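Local coordinates for protein bvu-3222 (Bacteroides vulgatus ATCC 8482, PDB 3FYF), which is of unknown function but belongs to the DUF4251 family and is probably a periplasmic protein, at residues 68-73 with 81-86; 105-110 with 124-129. All coordinates share one frame; numbering follows the deposited sequence.

Followed from the N terminus, the chain runs through its helices and first short strands before contact 1 pairs 68-73 with 81-86, closing the short hairpin of strands 71-75 and 78-83. Strand 100-113 comes next in the same antiparallel sheet, lying beside strand 78-83, and contact 2 then joins its residues 105-110 to 124-129 on strand 119-126, closing a second and longer hairpin. The two loops follow in series, neither enclosing nor crossing the other. Their centres lie about 16 Å apart, yet Ile81 CD1 packs 4.1 Å from Ile125 CG1, so the hairpins meet through apolar side chains as well as through the sheet.

Contact 1: residues 68-73 with 81-86; sequences NTNYVE and IQTAFT
The side chain of Asn70 reaches across to the loop that follows its partner strand, a worked example of one amide oxygen prolonging a hairpin beyond its last backbone rung. From CB, CG stands anti to the carbonyl carbon (chi1 -59°), and this swings the amide toward Thr83 and Ala84. Asn70 CG itself comes 4.0 Å from Thr83 OG1. At the tip, OD1 takes two bonds. Thr83 OG1 gives its hydrogen to Asn70 OD1 at 2.9 Å, lying in the carbonyl plane. Ala84 N reaches the same Asn70 OD1 at 3.3 Å, well above that plane. The other branch, ND2, is bonded to Ser66 O, which fixes the rotation of the amide. A glycine in place of Asn70 would probably leave the hydroxyl of Thr83 and the N-H of Ala84 without this shared acceptor, and the start of the loop less firmly tied to 68-73.

Beyond Asn70 the antiparallel ladder proper begins. Tyr71 and Gln82 form a hydrogen-bonded pair, with Tyr71 N to Gln82 O and Gln82 N to Tyr71 O both 3.0 Å. On their face of the sheet Gln82 CB sits over one face of the Tyr71 ring in a CH-pi contact, offset toward its rim, 3.8 Å from the centroid, while the glutamine's OE1 is taken by Thr101. On the opposite face Val72 CG2 meets Ile81 CG1 at 4.4 Å, among apolar side chains that include Val147 and Ile149. The hairpin therefore has one apolar face turned to the protein interior and one mixed face, and at its open end a buried amide is satisfied at both oxygen and nitrogen.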
loop_
_atom_site.group_PDB
_atom_site.type_symbol
_atom_site.label_atom_id
_atom_site.label_comp_id
_atom_site.label_asym_id
_atom_site.label_seq_id
_atom_site.Cartn_x
_atom_site.Cartn_y
_atom_site.Cartn_z
ATOM N N ASN B 68 6.732 -13.458 4.840
ATOM C CA ASN B 68 7.665 -14.406 5.456
ATOM C C ASN B 68 9.056 -13.814 5.654
ATOM O O ASN B 68 9.748 -14.156 6.616
ATOM C CB ASN B 68 7.772 -15.689 4.620
ATOM C CG ASN B 68 6.629 -16.665 4.876
ATOM O OD1 ASN B 68 5.781 -16.451 5.747
ATOM N ND2 ASN B 68 6.609 -17.752 4.112
ATOM N N THR B 69 9.454 -12.928 4.742
ATOM C CA THR B 69 10.796 -12.338 4.757
ATOM C C THR B 69 10.811 -10.825 5.004
ATOM O O THR B 69 11.873 -10.199 5.009
ATOM C CB THR B 69 11.578 -12.657 3.458
ATOM O OG1 THR B 69 10.798 -12.278 2.316
ATOM C CG2 THR B 69 11.916 -14.150 3.378
ATOM N N ASN B 70 9.629 -10.241 5.189
ATOM C CA ASN B 70 9.505 -8.830 5.564
ATOM C C ASN B 70 8.465 -8.686 6.660
ATOM O O ASN B 70 7.265 -8.806 6.416
ATOM C CB ASN B 70 9.136 -7.939 4.371
ATOM C CG ASN B 70 10.149 -8.008 3.243
ATOM O OD1 ASN B 70 11.035 -7.160 3.138
ATOM N ND2 ASN B 70 10.019 -9.023 2.388
ATOM N N TYR B 71 8.939 -8.460 7.878
ATOM C CA TYR B 71 8.054 -8.338 9.024
ATOM C C TYR B 71 8.630 -7.441 10.116
ATOM O O TYR B 71 9.812 -7.095 10.107
ATOM C CB TYR B 71 7.677 -9.721 9.589
ATOM C CG TYR B 71 8.839 -10.567 10.074
ATOM C CD1 TYR B 71 9.300 -10.468 11.388
ATOM C CD2 TYR B 71 9.457 -11.490 9.229
ATOM C CE1 TYR B 71 10.360 -11.242 11.843
ATOM C CE2 TYR B 71 10.519 -12.279 9.676
ATOM C CZ TYR B 71 10.963 -12.147 10.987
ATOM O OH TYR B 71 12.014 -12.909 11.445
ATOM N N VAL B 72 7.763 -7.064 11.046
ATOM C CA VAL B 72 8.142 -6.317 12.231
ATOM C C VAL B 72 7.491 -7.045 13.406
ATOM O O VAL B 72 6.280 -7.246 13.418
ATOM C CB VAL B 72 7.689 -4.833 12.125
ATOM C CG1 VAL B 72 7.559 -4.197 13.483
ATOM C CG2 VAL B 72 8.662 -4.028 11.262
ATOM N N GLU B 73 8.297 -7.465 14.375
ATOM C CA GLU B 73 7.797 -8.300 15.465
ATOM C C GLU B 73 8.202 -7.767 16.839
ATOM O O GLU B 73 9.330 -7.348 17.021
ATOM C CB GLU B 73 8.305 -9.733 15.292
ATOM C CG GLU B 73 7.628 -10.743 16.204
ATOM C CD GLU B 73 8.386 -12.048 16.303
ATOM O OE1 GLU B 73 8.839 -12.370 17.422
ATOM O OE2 GLU B 73 8.529 -12.743 15.271
ATOM N N ILE B 81 13.118 -6.416 13.572
ATOM C CA ILE B 81 12.848 -5.818 12.269
ATOM C C ILE B 81 13.581 -6.646 11.217
ATOM O O ILE B 81 14.811 -6.679 11.190
ATOM C CB ILE B 81 13.302 -4.338 12.185
ATOM C CG1 ILE B 81 12.577 -3.481 13.227
ATOM C CG2 ILE B 81 13.090 -3.792 10.774
ATOM C CD1 ILE B 81 13.267 -2.166 13.520
ATOM N N GLN B 82 12.818 -7.324 10.365
ATOM C CA GLN B 82 13.384 -8.105 9.269
ATOM C C GLN B 82 12.924 -7.575 7.913
ATOM O O GLN B 82 11.724 -7.414 7.673
ATOM C CB GLN B 82 13.001 -9.582 9.407
ATOM C CG GLN B 82 13.643 -10.505 8.366
ATOM C CD GLN B 82 15.134 -10.680 8.579
ATOM O OE1 GLN B 82 15.565 -11.187 9.611
ATOM N NE2 GLN B 82 15.929 -10.273 7.593
ATOM N N THR B 83 13.887 -7.305 7.037
ATOM C CA THR B 83 13.595 -6.962 5.649
ATOM C C THR B 83 14.622 -7.586 4.694
ATOM O O THR B 83 15.737 -7.922 5.100
ATOM C CB THR B 83 13.447 -5.422 5.440
ATOM O OG1 THR B 83 12.779 -5.163 4.199
ATOM C CG2 THR B 83 14.788 -4.696 5.476
ATOM N N ALA B 84 14.230 -7.745 3.434
ATOM C CA ALA B 84 15.080 -8.376 2.422
ATOM C C ALA B 84 15.998 -7.388 1.693
ATOM O O ALA B 84 16.725 -7.771 0.770
ATOM C CB ALA B 84 14.218 -9.150 1.420
ATOM N N PHE B 85 15.960 -6.127 2.111
ATOM C CA PHE B 85 16.839 -5.107 1.552
ATOM C C PHE B 85 17.930 -4.716 2.543
ATOM O O PHE B 85 17.845 -5.028 3.731
ATOM C CB PHE B 85 16.034 -3.872 1.142
ATOM C CG PHE B 85 14.744 -4.195 0.443
ATOM C CD1 PHE B 85 14.729 -4.490 -0.910
ATOM C CD2 PHE B 85 13.546 -4.202 1.139
ATOM C CE1 PHE B 85 13.544 -4.786 -1.556
ATOM C CE2 PHE B 85 12.358 -4.498 0.498
ATOM C CZ PHE B 85 12.357 -4.791 -0.852
ATOM N N THR B 86 18.955 -4.031 2.047
ATOM C CA THR B 86 20.290 -4.123 2.626
ATOM C C THR B 86 20.529 -3.008 3.639
ATOM O O THR B 86 20.628 -3.258 4.839
ATOM C CB THR B 86 21.382 -4.061 1.541
ATOM O OG1 THR B 86 21.132 -5.065 0.549
ATOM C CG2 THR B 86 22.755 -4.290 2.153
#

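Contact 2: residues 105-110 with 124-129; sequences NVNGIS and GINGIA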
loop_
_atom_site.group_PDB
_atom_site.type_symbol
_atom_site.label_atom_id
_atom_site.label_comp_id
_atom_site.label_asym_id
_atom_site.label_seq_id
_atom_site.Cartn_x
_atom_site.Cartn_y
_atom_site.Cartn_z
ATOM N N ASN B 105 16.280 -5.366 22.303
ATOM C CA ASN B 105 15.353 -4.938 23.353
ATOM C C ASN B 105 14.403 -3.835 22.897
ATOM O O ASN B 105 14.816 -2.900 22.207
ATOM C CB ASN B 105 16.129 -4.451 24.584
ATOM C CG ASN B 105 16.905 -5.560 25.272
ATOM O OD1 ASN B 105 16.326 -6.440 25.908
ATOM N ND2 ASN B 105 18.230 -5.508 25.167
ATOM N N VAL B 106 13.138 -3.947 23.302
ATOM C CA VAL B 106 12.125 -2.923 23.020
ATOM C C VAL B 106 11.995 -1.946 24.195
ATOM O O VAL B 106 11.720 -2.354 25.325
ATOM C CB VAL B 106 10.736 -3.546 22.707
ATOM C CG1 VAL B 106 9.734 -2.473 22.360
ATOM C CG2 VAL B 106 10.832 -4.511 21.559
ATOM N N ASN B 107 12.193 -0.661 23.908
ATOM C CA ASN B 107 12.089 0.399 24.906
ATOM C C ASN B 107 11.302 1.604 24.393
ATOM O O ASN B 107 11.130 1.765 23.182
ATOM C CB ASN B 107 13.488 0.831 25.366
ATOM C CG ASN B 107 14.382 1.246 24.211
ATOM O OD1 ASN B 107 14.352 2.395 23.764
ATOM N ND2 ASN B 107 15.192 0.310 23.728
ATOM N N GLY B 108 10.822 2.437 25.318
ATOM C CA GLY B 108 10.123 3.679 24.989
ATOM C C GLY B 108 8.766 3.498 24.328
ATOM O O GLY B 108 8.416 4.242 23.409
ATOM N N ILE B 109 8.007 2.515 24.802
ATOM C CA ILE B 109 6.699 2.178 24.239
ATOM C C ILE B 109 5.615 3.178 24.649
ATOM O O ILE B 109 5.351 3.363 25.839
ATOM C CB ILE B 109 6.247 0.750 24.656
ATOM C CG1 ILE B 109 7.274 -0.298 24.220
ATOM C CG2 ILE B 109 4.855 0.428 24.087
ATOM C CD1 ILE B 109 7.065 -1.674 24.858
ATOM N N SER B 110 5.000 3.817 23.652
ATOM C CA SER B 110 3.780 4.595 23.853
ATOM C C SER B 110 2.672 4.118 22.907
ATOM O O SER B 110 2.937 3.730 21.768
ATOM C CB SER B 110 4.038 6.101 23.683
ATOM O OG SER B 110 4.209 6.466 22.323
ATOM N N GLY B 124 11.302 2.040 20.413
ATOM C CA GLY B 124 12.682 1.908 19.954
ATOM C C GLY B 124 13.154 0.467 20.033
ATOM O O GLY B 124 12.609 -0.339 20.792
ATOM N N ILE B 125 14.156 0.142 19.219
ATOM C CA ILE B 125 14.798 -1.168 19.217
ATOM C C ILE B 125 16.297 -0.958 19.414
ATOM O O ILE B 125 16.923 -0.205 18.665
ATOM C CB ILE B 125 14.570 -1.934 17.877
ATOM C CG1 ILE B 125 13.083 -2.197 17.621
ATOM C CG2 ILE B 125 15.352 -3.256 17.851
ATOM C CD1 ILE B 125 12.530 -3.416 18.328
ATOM N N ASN B 126 16.864 -1.609 20.426
ATOM C CA ASN B 126 18.305 -1.538 20.668
ATOM C C ASN B 126 19.020 -2.794 20.181
ATOM O O ASN B 126 18.964 -3.846 20.822
ATOM C CB ASN B 126 18.605 -1.264 22.145
ATOM C CG ASN B 126 18.648 0.221 22.472
ATOM O OD1 ASN B 126 19.504 0.669 23.237
ATOM N ND2 ASN B 126 17.726 0.992 21.895
ATOM N N GLY B 127 19.683 -2.670 19.035
ATOM C CA GLY B 127 20.335 -3.803 18.389
ATOM C C GLY B 127 21.831 -3.864 18.608
ATOM O O GLY B 127 22.400 -3.033 19.323
ATOM N N ILE B 128 22.465 -4.856 17.988
ATOM C CA ILE B 128 23.911 -5.032 18.080
ATOM C C ILE B 128 24.632 -4.081 17.117
ATOM O O ILE B 128 25.412 -3.230 17.546
ATOM C CB ILE B 128 24.339 -6.517 17.872
ATOM C CG1 ILE B 128 23.816 -7.387 19.022
ATOM C CG2 ILE B 128 25.865 -6.643 17.751
ATOM C CD1 ILE B 128 24.012 -8.886 18.828
ATOM N N ALA B 129 24.360 -4.213 15.823
ATOM C CA ALA B 129 24.989 -3.355 14.828
ATOM C C ALA B 129 24.247 -2.026 14.714
ATOM O O ALA B 129 24.844 -0.957 14.867
ATOM C CB ALA B 129 25.064 -4.061 13.476
#
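Gly124 and Asn107 face each other as a hydrogen-bonded pair of the antiparallel hairpin made by strands 100-113 and 119-126, and with Asn126 they bury the most surface here. The case illustrates how a glycine can sit opposite a side chain that folds back across the strands. Gly124 N gives a short bond of 2.8 Å to Asn107 O, coming in nearly along the C=O axis. The return bond, Asn107 N to Gly124 O at 3.2 Å, is almost as straight at its hydrogen, but the donor stands above the carbonyl plane.

The side chain of Asn107 has CG lodged between its own backbone N and carbonyl carbon (chi1 55°), which brings the amide in toward the neighbouring strand. A beta carbon at Gly124 would lie tight against Asn107 OD1, about 3.1 Å away; the bare glycine leaves room for this amide. Asn126 lies on the same face, two residues along, its side chain crossing that of Asn107 at about a right angle.

Asn126 is held by its backbone to Asn105, the next hydrogen-bonded pair. Asn126 N to Asn105 O, 3.0 Å, is straight and lies in the carbonyl plane, whereas the bond from Asn105 N to Asn126 O is weak. Between the two pairs, Val106 CA makes a CA-H...O contact with Gly124 O at 3.4 Å. On the other face, Val106 CG2 touches the terminal methyl of Ile125, CD1, at 3.8 Å.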